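PDB 3LM7: putative 4-Hydroxy-2-oxoglutarate aldolase / 2-dehydro-3-deoxyphosphogluconate aldolase from Yersinia enterocolitica, which is a putative aldolase of the KDGP aldolase family, whose members belong to the TIM-barrel clan of alpha/beta barrels. Local coordinates for residues L17-G22 with S222-S227; E35-V40 with T239-V244; G124-V129 with Y176-E181; V145-A150 with A180-A185. One frame throughout, in Å; residues are numbered along the deposited sequence.

The four contacts form two groups. Contact 1 lies on strand 17-20 and contact 2 at the start of its neighbour in the parallel sheet, 38-43; they bring late parts of the chain, 222-227 and the last helix, 234-247, back to the first two strands. Contacts 3 and 4, with centres about 7 Å apart, share helix 173-185 and the two-stranded antiparallel sheet 128-130/144-146. Contacts 1 and 2 are partly buried, while contacts 3 and 4 are mostly buried although they lie farther from the chain centre. No hydrogen bond crosses any of them. Contact 1 is purely aliphatic, contact 2 lays a leucine on a glutamate and a histidine, contact 3 adds a glycine CH-pi contact with a phenylalanine, and contact 4 is methyl packing.

Contact 1 (L17-G22 with S222-S227); sequences LNVLAG and SSIIDS
V19 and I224 form the buried half of this aliphatic contact, with V19 CG1 and I224 CD1 3.7 Å apart. The two side chains cross at about a right angle, so the end of the isoleucine meets the valine across its branch: I224 CD1 also lies 4.1 Å from V19 CB. I224 CG1 sits between its own backbone N and carbonyl carbon (chi1 62°), and from there an extended CG1-CD1 arm carries the methyl to the valine. The second pair, L20 and I225, is partly exposed and looser. The end methyls L20 CD1 and I225 CD1 approach to 4.3 Å.

Strand 17-20 is the first strand of the parallel barrel sheet. Its N18 has backbone hydrogen bonds with P218 and I220, consistent with this part of the chain closing the barrel, as in other TIM-barrel proteins. Segment 222-227 comes soon after and packs beside V19 and L20, at the end of the strand, with V19 CA and I224 CA still 8.5 Å apart. The I224 side chain also touches D236 and L240 of helix 234-247.

No polar bond spans the two segments; their polar atoms bond within 222-227 or to other parts of the chain. I225 N donates to S222 O at 3.2 Å, which closes a turn that includes I224 and ends on I225. S223 OG is hydrogen-bonded to I196 O, and L20 O to T232 OG1, a residue whose side chain also touches I224 and I225.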
loop_
_atom_site.group_PDB
_atom_site.type_symbol
_atom_site.label_atom_id
_atom_site.label_comp_id
_atom_site.label_asym_id
_atom_site.label_seq_id
_atom_site.Cartn_x
_atom_site.Cartn_y
_atom_site.Cartn_z
ATOM N N LEU A 17 12.121 -9.526 -3.596
ATOM C CA LEU A 17 12.468 -10.939 -3.504
ATOM C C LEU A 17 13.137 -11.196 -2.171
ATOM O O LEU A 17 13.759 -10.300 -1.599
ATOM C CB LEU A 17 13.483 -11.335 -4.642
ATOM C CG LEU A 17 12.982 -11.055 -6.038
ATOM C CD1 LEU A 17 14.145 -11.435 -6.982
ATOM C CD2 LEU A 17 11.701 -11.881 -6.413
ATOM N N ASN A 18 13.102 -12.444 -1.704
ATOM C CA ASN A 18 13.928 -12.866 -0.611
ATOM C C ASN A 18 14.591 -14.206 -0.921
ATOM O O ASN A 18 13.894 -15.227 -1.111
ATOM C CB ASN A 18 13.054 -12.866 0.712
ATOM C CG ASN A 18 13.851 -13.073 2.022
ATOM O OD1 ASN A 18 13.497 -12.454 3.093
ATOM N ND2 ASN A 18 14.817 -13.974 2.025
ATOM N N VAL A 19 15.939 -14.246 -0.919
ATOM C CA VAL A 19 16.627 -15.476 -1.322
ATOM C C VAL A 19 17.796 -15.563 -0.406
ATOM O O VAL A 19 18.167 -14.570 0.226
ATOM C CB VAL A 19 17.087 -15.417 -2.883
ATOM C CG1 VAL A 19 15.905 -15.099 -3.801
ATOM C CG2 VAL A 19 18.139 -14.302 -3.087
ATOM N N LEU A 20 18.397 -16.735 -0.289
ATOM C CA LEU A 20 19.519 -16.932 0.621
ATOM C C LEU A 20 20.863 -16.683 -0.059
ATOM O O LEU A 20 21.005 -16.927 -1.240
ATOM C CB LEU A 20 19.525 -18.391 1.130
ATOM C CG LEU A 20 18.285 -18.804 1.922
ATOM C CD1 LEU A 20 18.409 -20.269 2.369
ATOM C CD2 LEU A 20 17.949 -17.816 3.129
ATOM N N ALA A 21 21.858 -16.264 0.704
ATOM C CA ALA A 21 23.223 -16.164 0.164
ATOM C C ALA A 21 24.028 -17.357 0.620
ATOM O O ALA A 21 23.949 -17.751 1.774
ATOM C CB ALA A 21 23.903 -14.842 0.608
ATOM N N GLY A 22 24.849 -17.917 -0.257
ATOM C CA GLY A 22 25.724 -19.006 0.207
ATOM C C GLY A 22 27.108 -18.492 0.603
ATOM O O GLY A 22 27.929 -19.271 1.120
ATOM N N SER A 222 15.596 -23.470 -2.045
ATOM C CA SER A 222 16.441 -24.518 -2.642
ATOM C C SER A 222 16.244 -24.693 -4.163
ATOM O O SER A 222 17.146 -25.178 -4.824
ATOM C CB SER A 222 16.234 -25.866 -1.916
ATOM O OG SER A 222 14.910 -26.300 -2.141
ATOM N N SER A 223 15.069 -24.336 -4.714
ATOM C CA SER A 223 14.822 -24.511 -6.115
ATOM C C SER A 223 15.780 -23.630 -6.986
ATOM O O SER A 223 15.948 -23.867 -8.174
ATOM C CB SER A 223 13.377 -24.113 -6.415
ATOM O OG SER A 223 13.249 -22.742 -6.132
ATOM N N ILE A 224 16.371 -22.603 -6.386
ATOM C CA ILE A 224 17.351 -21.727 -7.108
ATOM C C ILE A 224 18.754 -21.772 -6.562
ATOM O O ILE A 224 19.577 -20.882 -6.848
ATOM C CB ILE A 224 16.848 -20.254 -7.220
ATOM C CG1 ILE A 224 16.670 -19.595 -5.851
ATOM C CG2 ILE A 224 15.533 -20.185 -8.080
ATOM C CD1 ILE A 224 16.430 -18.140 -5.898
ATOM N N ILE A 225 19.020 -22.770 -5.745
ATOM C CA ILE A 225 20.315 -22.883 -5.102
ATOM C C ILE A 225 21.067 -24.056 -5.762
ATOM O O ILE A 225 20.512 -25.161 -5.874
ATOM C CB ILE A 225 20.128 -23.170 -3.620
ATOM C CG1 ILE A 225 19.665 -21.905 -2.896
ATOM C CG2 ILE A 225 21.442 -23.701 -2.969
ATOM C CD1 ILE A 225 19.297 -22.093 -1.443
ATOM N N ASP A 226 22.329 -23.818 -6.130
ATOM C CA ASP A 226 23.223 -24.887 -6.649
ATOM C C ASP A 226 23.692 -25.716 -5.491
ATOM O O ASP A 226 24.463 -25.223 -4.684
ATOM C CB ASP A 226 24.469 -24.243 -7.268
ATOM C CG ASP A 226 25.327 -25.254 -8.078
ATOM O OD1 ASP A 226 25.445 -26.442 -7.706
ATOM O OD2 ASP A 226 25.866 -24.822 -9.090
ATOM N N SER A 227 23.264 -26.979 -5.402
ATOM C CA SER A 227 23.572 -27.767 -4.194
ATOM C C SER A 227 25.088 -28.075 -4.095
ATOM O O SER A 227 25.596 -28.294 -3.003
ATOM C CB SER A 227 22.751 -29.050 -4.187
ATOM O OG SER A 227 22.930 -29.686 -5.445
#

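Contact 2 (E35-V40 with T239-V244); sequences EGHVLV and TLLDIV
L241 reaches out of its helix to E35 and H37, giving each of its methyl groups one partner. CD2 lies against the glutamate, 3.6 Å from E35 CD and 3.7 Å from E35 CG. The two side chains cross at about a right angle, so the methyl rests on the flank of the glutamate chain and touches it from CB to the carboxylate. The other methyl, L241 CD1, comes to 4.0 Å from H37 CD2. With CG of the leucine anti to the backbone N (chi1 -171°), the fork lies with CD2 at the glutamate and CD1 at the histidine.

One shell out, polar bonds fix the two partners. The carboxylate of E35 forms a salt bridge through OE1 to K245, one turn further along the same helix as L241, so the glutamate is held to that helix by charge beyond the apolar touch. The H37 ring is fixed by a hydrogen bond from ND1 to N9 O and by an edge-to-face approach to Y11. E35 O lies 3.5 Å above one face of the H37 ring, offset toward its rim.

The backbone sets these positions. E35, the first residue beyond helix 24-33 to leave helical angles, has positive phi in a Schellman motif, G36 also has positive phi, and H37 centres an inverse gamma turn, with a weak bond from V38 N to G36 O at 3.0 Å. This is the tight helix-to-strand return of an alpha/beta barrel, here packed at the start of strand 38-43 against the last helix, 234-247.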
loop_
_atom_site.group_PDB
_atom_site.type_symbol
_atom_site.label_atom_id
_atom_site.label_comp_id
_atom_site.label_asym_id
_atom_site.label_seq_id
_atom_site.Cartn_x
_atom_site.Cartn_y
_atom_site.Cartn_z
ATOM N N GLU A 35 18.996 -6.136 -9.266
ATOM C CA GLU A 35 18.942 -4.655 -9.370
ATOM C C GLU A 35 18.555 -4.052 -8.011
ATOM O O GLU A 35 17.833 -3.057 -7.962
ATOM C CB GLU A 35 17.966 -4.185 -10.469
ATOM C CG GLU A 35 18.535 -4.643 -11.869
ATOM C CD GLU A 35 17.667 -4.360 -13.046
ATOM O OE1 GLU A 35 16.596 -3.722 -12.947
ATOM O OE2 GLU A 35 18.097 -4.810 -14.113
ATOM N N GLY A 36 19.056 -4.681 -6.940
ATOM C CA GLY A 36 18.740 -4.277 -5.580
ATOM C C GLY A 36 17.365 -4.661 -5.012
ATOM O O GLY A 36 17.154 -4.416 -3.820
ATOM N N HIS A 37 16.454 -5.224 -5.820
ATOM C CA HIS A 37 15.074 -5.539 -5.349
ATOM C C HIS A 37 15.016 -6.934 -4.666
ATOM O O HIS A 37 14.223 -7.828 -5.039
ATOM C CB HIS A 37 14.041 -5.456 -6.494
ATOM C CG HIS A 37 14.059 -4.140 -7.194
ATOM N ND1 HIS A 37 13.729 -2.952 -6.568
ATOM C CD2 HIS A 37 14.404 -3.818 -8.469
ATOM C CE1 HIS A 37 13.870 -1.953 -7.431
ATOM N NE2 HIS A 37 14.300 -2.453 -8.578
ATOM N N VAL A 38 15.830 -7.058 -3.622
ATOM C CA VAL A 38 16.048 -8.324 -2.962
ATOM C C VAL A 38 16.483 -8.070 -1.532
ATOM O O VAL A 38 17.081 -7.049 -1.202
ATOM C CB VAL A 38 17.083 -9.189 -3.726
ATOM C CG1 VAL A 38 18.558 -8.538 -3.687
ATOM C CG2 VAL A 38 17.114 -10.602 -3.247
ATOM N N LEU A 39 16.104 -9.021 -0.704
ATOM C CA LEU A 39 16.595 -9.195 0.625
ATOM C C LEU A 39 17.373 -10.522 0.630
ATOM O O LEU A 39 16.887 -11.585 0.169
ATOM C CB LEU A 39 15.421 -9.274 1.617
ATOM C CG LEU A 39 14.612 -7.973 1.685
ATOM C CD1 LEU A 39 13.200 -8.288 2.278
ATOM C CD2 LEU A 39 15.432 -6.958 2.546
ATOM N N VAL A 40 18.613 -10.450 1.098
ATOM C CA VAL A 40 19.492 -11.571 1.098
ATOM C C VAL A 40 19.516 -12.201 2.452
ATOM O O VAL A 40 19.862 -11.502 3.448
ATOM C CB VAL A 40 20.924 -11.024 0.737
ATOM C CG1 VAL A 40 21.936 -12.097 0.886
ATOM C CG2 VAL A 40 20.886 -10.456 -0.673
ATOM N N THR A 239 15.897 -14.174 -13.630
ATOM C CA THR A 239 14.672 -14.716 -14.217
ATOM C C THR A 239 13.476 -14.282 -13.315
ATOM O O THR A 239 12.391 -13.891 -13.795
ATOM C CB THR A 239 14.730 -16.288 -14.280
ATOM O OG1 THR A 239 15.785 -16.675 -15.165
ATOM C CG2 THR A 239 13.437 -16.899 -14.773
ATOM N N LEU A 240 13.681 -14.365 -12.001
ATOM C CA LEU A 240 12.657 -13.857 -11.056
ATOM C C LEU A 240 12.376 -12.372 -11.207
ATOM O O LEU A 240 11.214 -11.955 -11.340
ATOM C CB LEU A 240 13.065 -14.166 -9.605
ATOM C CG LEU A 240 13.075 -15.664 -9.335
ATOM C CD1 LEU A 240 13.875 -15.984 -7.991
ATOM C CD2 LEU A 240 11.675 -16.344 -9.337
ATOM N N LEU A 241 13.436 -11.553 -11.171
ATOM C CA LEU A 241 13.268 -10.124 -11.452
ATOM C C LEU A 241 12.427 -9.854 -12.722
ATOM O O LEU A 241 11.480 -9.033 -12.706
ATOM C CB LEU A 241 14.642 -9.440 -11.580
ATOM C CG LEU A 241 14.559 -7.906 -11.649
ATOM C CD1 LEU A 241 13.815 -7.243 -10.428
ATOM C CD2 LEU A 241 15.983 -7.304 -11.894
ATOM N N ASP A 242 12.800 -10.488 -13.854
ATOM C CA ASP A 242 12.066 -10.273 -15.080
ATOM C C ASP A 242 10.560 -10.594 -14.921
ATOM O O ASP A 242 9.717 -9.876 -15.474
ATOM C CB ASP A 242 12.647 -11.117 -16.231
ATOM C CG ASP A 242 14.004 -10.628 -16.703
ATOM O OD1 ASP A 242 14.367 -9.508 -16.362
ATOM O OD2 ASP A 242 14.727 -11.407 -17.377
ATOM N N ILE A 243 10.203 -11.665 -14.204
ATOM C CA ILE A 243 8.766 -11.932 -13.946
ATOM C C ILE A 243 8.141 -10.778 -13.128
ATOM O O ILE A 243 7.026 -10.263 -13.420
ATOM C CB ILE A 243 8.586 -13.287 -13.171
ATOM C CG1 ILE A 243 9.008 -14.450 -14.092
ATOM C CG2 ILE A 243 7.117 -13.475 -12.695
ATOM C CD1 ILE A 243 9.157 -15.793 -13.350
ATOM N N VAL A 244 8.867 -10.348 -12.096
ATOM C CA VAL A 244 8.365 -9.252 -11.261
ATOM C C VAL A 244 8.083 -8.011 -12.163
ATOM O O VAL A 244 6.984 -7.408 -12.123
ATOM C CB VAL A 244 9.357 -8.908 -10.155
ATOM C CG1 VAL A 244 8.924 -7.604 -9.442
ATOM C CG2 VAL A 244 9.479 -10.153 -9.110
#

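Contact 3 (G124-V129 with Y176-E181); sequences GKVGYV and YRFVAE
G127, whose O accepts a backbone hydrogen bond from V147 N, presents its CA to one face of the F178 ring. CA stands 3.6 Å from the centroid of that ring, 20° off the normal, in a CH-pi contact displaced toward the rim; the shortest approach is 3.4 Å, from G127 CA to F178 CE2. Lacking a side chain, the glycine lets the ring settle directly on the main chain. It is a central residue of the type II turn K125-Y128, with positive phi (89°), and Y128 N closes the turn on K125 O at 3.1 Å.

V126 adds an oblique touch beside the glycine, its CG1 3.6 Å from F178 CD1 and 3.7 Å from F178 CB. Deeper in, V129 CG1 and V179 CG2 pack at 4.2 Å, and V147 touches the side chains of F178, V179 and V129 alike.

Between 124-129 and 176-181 the touch is by apolar groups; a weak hydrogen bond from G124 N to E175 OE2 is a polar link to the same helix. With G127 O bonded to V147 N and V129 paired with V145, the chemistry implies a contact held by dispersion and shape, with a weak CH-pi component.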
loop_
_atom_site.group_PDB
_atom_site.type_symbol
_atom_site.label_atom_id
_atom_site.label_comp_id
_atom_site.label_asym_id
_atom_site.label_seq_id
_atom_site.Cartn_x
_atom_site.Cartn_y
_atom_site.Cartn_z
ATOM N N GLY A 124 -5.077 -26.971 6.232
ATOM C CA GLY A 124 -6.012 -27.718 5.421
ATOM C C GLY A 124 -7.407 -27.093 5.388
ATOM O O GLY A 124 -8.269 -27.559 4.636
ATOM N N LYS A 125 -7.658 -26.041 6.167
ATOM C CA LYS A 125 -9.002 -25.475 6.246
ATOM C C LYS A 125 -8.943 -24.015 5.865
ATOM O O LYS A 125 -8.408 -23.200 6.609
ATOM C CB LYS A 125 -9.588 -25.587 7.686
ATOM C CG LYS A 125 -9.480 -27.059 8.179
ATOM C CD LYS A 125 -9.433 -27.347 9.686
ATOM C CE LYS A 125 -9.079 -28.822 9.753
ATOM N NZ LYS A 125 -8.413 -29.183 8.295
ATOM N N VAL A 126 -9.469 -23.690 4.698
ATOM C CA VAL A 126 -9.509 -22.312 4.267
ATOM C C VAL A 126 -10.125 -21.403 5.347
ATOM O O VAL A 126 -11.222 -21.690 5.930
ATOM C CB VAL A 126 -10.290 -22.211 2.920
ATOM C CG1 VAL A 126 -10.471 -20.728 2.553
ATOM C CG2 VAL A 126 -9.527 -22.974 1.781
ATOM N N GLY A 127 -9.433 -20.295 5.582
ATOM C CA GLY A 127 -9.769 -19.306 6.603
ATOM C C GLY A 127 -9.180 -19.491 8.005
ATOM O O GLY A 127 -9.392 -18.621 8.879
ATOM N N TYR A 128 -8.446 -20.574 8.217
ATOM C CA TYR A 128 -7.914 -20.943 9.555
ATOM C C TYR A 128 -6.415 -21.254 9.473
ATOM O O TYR A 128 -6.001 -22.024 8.596
ATOM C CB TYR A 128 -8.686 -22.173 10.169
ATOM C CG TYR A 128 -10.110 -21.751 10.421
ATOM C CD1 TYR A 128 -10.501 -21.139 11.625
ATOM C CD2 TYR A 128 -11.059 -21.862 9.382
ATOM C CE1 TYR A 128 -11.850 -20.680 11.796
ATOM C CE2 TYR A 128 -12.375 -21.369 9.525
ATOM C CZ TYR A 128 -12.764 -20.813 10.723
ATOM O OH TYR A 128 -14.071 -20.412 10.783
ATOM N N VAL A 129 -5.621 -20.687 10.403
ATOM C CA VAL A 129 -4.206 -20.839 10.359
ATOM C C VAL A 129 -3.639 -21.282 11.729
ATOM O O VAL A 129 -4.231 -20.979 12.793
ATOM C CB VAL A 129 -3.507 -19.509 9.986
ATOM C CG1 VAL A 129 -3.564 -19.212 8.484
ATOM C CG2 VAL A 129 -4.004 -18.294 10.937
ATOM N N TYR A 176 -3.964 -20.119 0.662
ATOM C CA TYR A 176 -3.088 -18.986 0.372
ATOM C C TYR A 176 -3.930 -17.835 -0.167
ATOM O O TYR A 176 -3.737 -16.678 0.260
ATOM C CB TYR A 176 -1.975 -19.408 -0.587
ATOM C CG TYR A 176 -1.145 -18.289 -1.155
ATOM C CD1 TYR A 176 -0.373 -17.458 -0.312
ATOM C CD2 TYR A 176 -1.091 -18.090 -2.519
ATOM C CE1 TYR A 176 0.399 -16.430 -0.816
ATOM C CE2 TYR A 176 -0.270 -17.030 -3.090
ATOM C CZ TYR A 176 0.437 -16.210 -2.225
ATOM O OH TYR A 176 1.233 -15.193 -2.703
ATOM N N ARG A 177 -4.869 -18.141 -1.054
ATOM C CA ARG A 177 -5.605 -17.098 -1.705
ATOM C C ARG A 177 -6.435 -16.336 -0.641
ATOM O O ARG A 177 -6.572 -15.106 -0.663
ATOM C CB ARG A 177 -6.527 -17.694 -2.798
ATOM C CG ARG A 177 -7.251 -16.543 -3.592
ATOM C CD ARG A 177 -8.154 -17.067 -4.755
ATOM N NE ARG A 177 -7.545 -18.210 -5.467
ATOM C CZ ARG A 177 -7.852 -19.504 -5.255
ATOM N NH1 ARG A 177 -8.809 -19.909 -4.346
ATOM N NH2 ARG A 177 -7.202 -20.415 -5.967
ATOM N N PHE A 178 -7.027 -17.116 0.255
ATOM C CA PHE A 178 -7.815 -16.547 1.335
ATOM C C PHE A 178 -6.942 -15.629 2.174
ATOM O O PHE A 178 -7.395 -14.546 2.548
ATOM C CB PHE A 178 -8.419 -17.665 2.209
ATOM C CG PHE A 178 -9.431 -17.145 3.215
ATOM C CD1 PHE A 178 -10.782 -17.207 2.962
ATOM C CD2 PHE A 178 -8.993 -16.577 4.431
ATOM C CE1 PHE A 178 -11.709 -16.688 3.937
ATOM C CE2 PHE A 178 -9.926 -16.089 5.393
ATOM C CZ PHE A 178 -11.264 -16.149 5.150
ATOM N N VAL A 179 -5.764 -16.083 2.547
ATOM C CA VAL A 179 -4.831 -15.253 3.373
ATOM C C VAL A 179 -4.499 -13.947 2.642
ATOM O O VAL A 179 -4.452 -12.870 3.271
ATOM C CB VAL A 179 -3.564 -16.041 3.707
ATOM C CG1 VAL A 179 -2.450 -15.185 4.323
ATOM C CG2 VAL A 179 -3.918 -17.228 4.745
ATOM N N ALA A 180 -4.233 -14.071 1.335
ATOM C CA ALA A 180 -3.952 -12.912 0.498
ATOM C C ALA A 180 -5.113 -11.905 0.517
ATOM O O ALA A 180 -4.900 -10.687 0.692
ATOM C CB ALA A 180 -3.606 -13.376 -0.940
ATOM N N GLU A 181 -6.354 -12.388 0.394
ATOM C CA GLU A 181 -7.525 -11.450 0.415
ATOM C C GLU A 181 -7.700 -10.776 1.774
ATOM O O GLU A 181 -7.986 -9.568 1.837
ATOM C CB GLU A 181 -8.803 -12.180 0.017
ATOM C CG GLU A 181 -8.474 -13.058 -1.137
ATOM C CD GLU A 181 -9.304 -12.858 -2.294
ATOM O OE1 GLU A 181 -9.294 -11.646 -2.714
ATOM O OE2 GLU A 181 -9.907 -13.902 -2.788
#

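Contact 4 (V145-A150 with A180-A185); sequences VPVTTA and AEACAA
V147 meets A182 because its CG1 stands anti to the backbone N (chi1 171°), on the side of the neighbouring helix. T148 is turned differently: OG1 lies between its own N and carbonyl carbon (chi1 48°), which leaves CG2 as the branch directed at the same alanine. V147 CG1 comes to 3.5 Å from A182 CB, a close methyl-to-methyl touch in a buried setting. T148 CG2 is a looser neighbour at 4.4 Å from A182 CB, where the contact is exposed. A182 is thus the one residue of segment 180-185 that meets both, and its single methyl lets the backbones come near, with 6.4 Å between T148 CA and A182 CA.

V147 and T148 open helix 147-156. P146 is its N-cap residue, and the first turn is closed by A150 N donating to P146 O at 2.9 Å. On the other side, A182 lies near the end of helix 173-185, where T186 OG1 is hydrogen-bonded to A182 O. The helix end also meets the dimer partner: A185 O is bonded to R14 NH1 of the second subunit. A potassium ion lies about 9 Å from the A182 side chain.

Helix 147-156 and helix 173-185 precede and follow strand 161-164 in the chain, so this is the packing of successive outer helices of an alpha/beta barrel, with an alanine at the point of closest approach.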
loop_
_atom_site.group_PDB
_atom_site.type_symbol
_atom_site.label_atom_id
_atom_site.label_comp_id
_atom_site.label_asym_id
_atom_site.label_seq_id
_atom_site.Cartn_x
_atom_site.Cartn_y
_atom_site.Cartn_z
ATOM N N VAL A 145 -6.653 -20.633 14.452
ATOM C CA VAL A 145 -7.449 -19.429 14.687
ATOM C C VAL A 145 -7.825 -18.844 13.349
ATOM O O VAL A 145 -7.272 -19.192 12.315
ATOM C CB VAL A 145 -6.705 -18.371 15.564
ATOM C CG1 VAL A 145 -6.115 -18.988 16.834
ATOM C CG2 VAL A 145 -5.560 -17.639 14.712
ATOM N N PRO A 146 -8.792 -17.945 13.363
ATOM C CA PRO A 146 -9.203 -17.349 12.097
ATOM C C PRO A 146 -8.082 -16.495 11.529
ATOM O O PRO A 146 -7.345 -15.863 12.277
ATOM C CB PRO A 146 -10.416 -16.466 12.498
ATOM C CG PRO A 146 -10.964 -17.164 13.805
ATOM C CD PRO A 146 -9.733 -17.734 14.487
ATOM N N VAL A 147 -7.963 -16.474 10.207
ATOM C CA VAL A 147 -6.932 -15.641 9.554
ATOM C C VAL A 147 -6.987 -14.184 10.037
ATOM O O VAL A 147 -5.909 -13.614 10.382
ATOM C CB VAL A 147 -6.997 -15.752 7.986
ATOM C CG1 VAL A 147 -6.064 -14.717 7.294
ATOM C CG2 VAL A 147 -6.672 -17.253 7.580
ATOM N N THR A 148 -8.183 -13.572 10.020
ATOM C CA THR A 148 -8.295 -12.168 10.397
ATOM C C THR A 148 -7.811 -11.948 11.837
ATOM O O THR A 148 -7.127 -10.904 12.201
ATOM C CB THR A 148 -9.745 -11.676 10.256
ATOM O OG1 THR A 148 -10.664 -12.631 10.899
ATOM C CG2 THR A 148 -10.035 -11.502 8.733
ATOM N N THR A 149 -8.170 -12.899 12.679
ATOM C CA THR A 149 -7.711 -12.798 14.097
ATOM C C THR A 149 -6.195 -12.942 14.178
ATOM O O THR A 149 -5.574 -12.175 14.917
ATOM C CB THR A 149 -8.407 -13.865 14.958
ATOM O OG1 THR A 149 -9.838 -13.758 14.721
ATOM C CG2 THR A 149 -8.088 -13.608 16.497
ATOM N N ALA A 150 -5.569 -13.877 13.430
ATOM C CA ALA A 150 -4.082 -14.006 13.461
ATOM C C ALA A 150 -3.429 -12.748 12.961
ATOM O O ALA A 150 -2.449 -12.301 13.551
ATOM C CB ALA A 150 -3.582 -15.240 12.602
ATOM N N ALA A 180 -4.233 -14.071 1.335
ATOM C CA ALA A 180 -3.952 -12.912 0.498
ATOM C C ALA A 180 -5.113 -11.905 0.517
ATOM O O ALA A 180 -4.900 -10.687 0.692
ATOM C CB ALA A 180 -3.606 -13.376 -0.940
ATOM N N GLU A 181 -6.354 -12.388 0.394
ATOM C CA GLU A 181 -7.525 -11.450 0.415
ATOM C C GLU A 181 -7.700 -10.776 1.774
ATOM O O GLU A 181 -7.986 -9.568 1.837
ATOM C CB GLU A 181 -8.803 -12.180 0.017
ATOM C CG GLU A 181 -8.474 -13.058 -1.137
ATOM C CD GLU A 181 -9.304 -12.858 -2.294
ATOM O OE1 GLU A 181 -9.294 -11.646 -2.714
ATOM O OE2 GLU A 181 -9.907 -13.902 -2.788
ATOM N N ALA A 182 -7.404 -11.546 2.837
ATOM C CA ALA A 182 -7.489 -11.017 4.194
ATOM C C ALA A 182 -6.341 -9.983 4.462
ATOM O O ALA A 182 -6.567 -8.888 5.071
ATOM C CB ALA A 182 -7.449 -12.219 5.217
ATOM N N CYS A 183 -5.143 -10.249 3.935
ATOM C CA CYS A 183 -4.061 -9.253 4.096
ATOM C C CYS A 183 -4.437 -7.961 3.354
ATOM O O CYS A 183 -4.206 -6.899 3.860
ATOM C CB CYS A 183 -2.734 -9.767 3.505
ATOM S SG CYS A 183 -1.957 -11.099 4.617
ATOM N N ALA A 184 -4.886 -8.086 2.109
ATOM C CA ALA A 184 -5.303 -6.905 1.318
ATOM C C ALA A 184 -6.374 -6.154 2.101
ATOM O O ALA A 184 -6.335 -4.915 2.197
ATOM C CB ALA A 184 -5.856 -7.358 -0.082
ATOM N N ALA A 185 -7.354 -6.883 2.619
ATOM C CA ALA A 185 -8.463 -6.189 3.355
ATOM C C ALA A 185 -7.949 -5.383 4.559
ATOM O O ALA A 185 -8.493 -4.322 4.896
ATOM C CB ALA A 185 -9.522 -7.240 3.847
#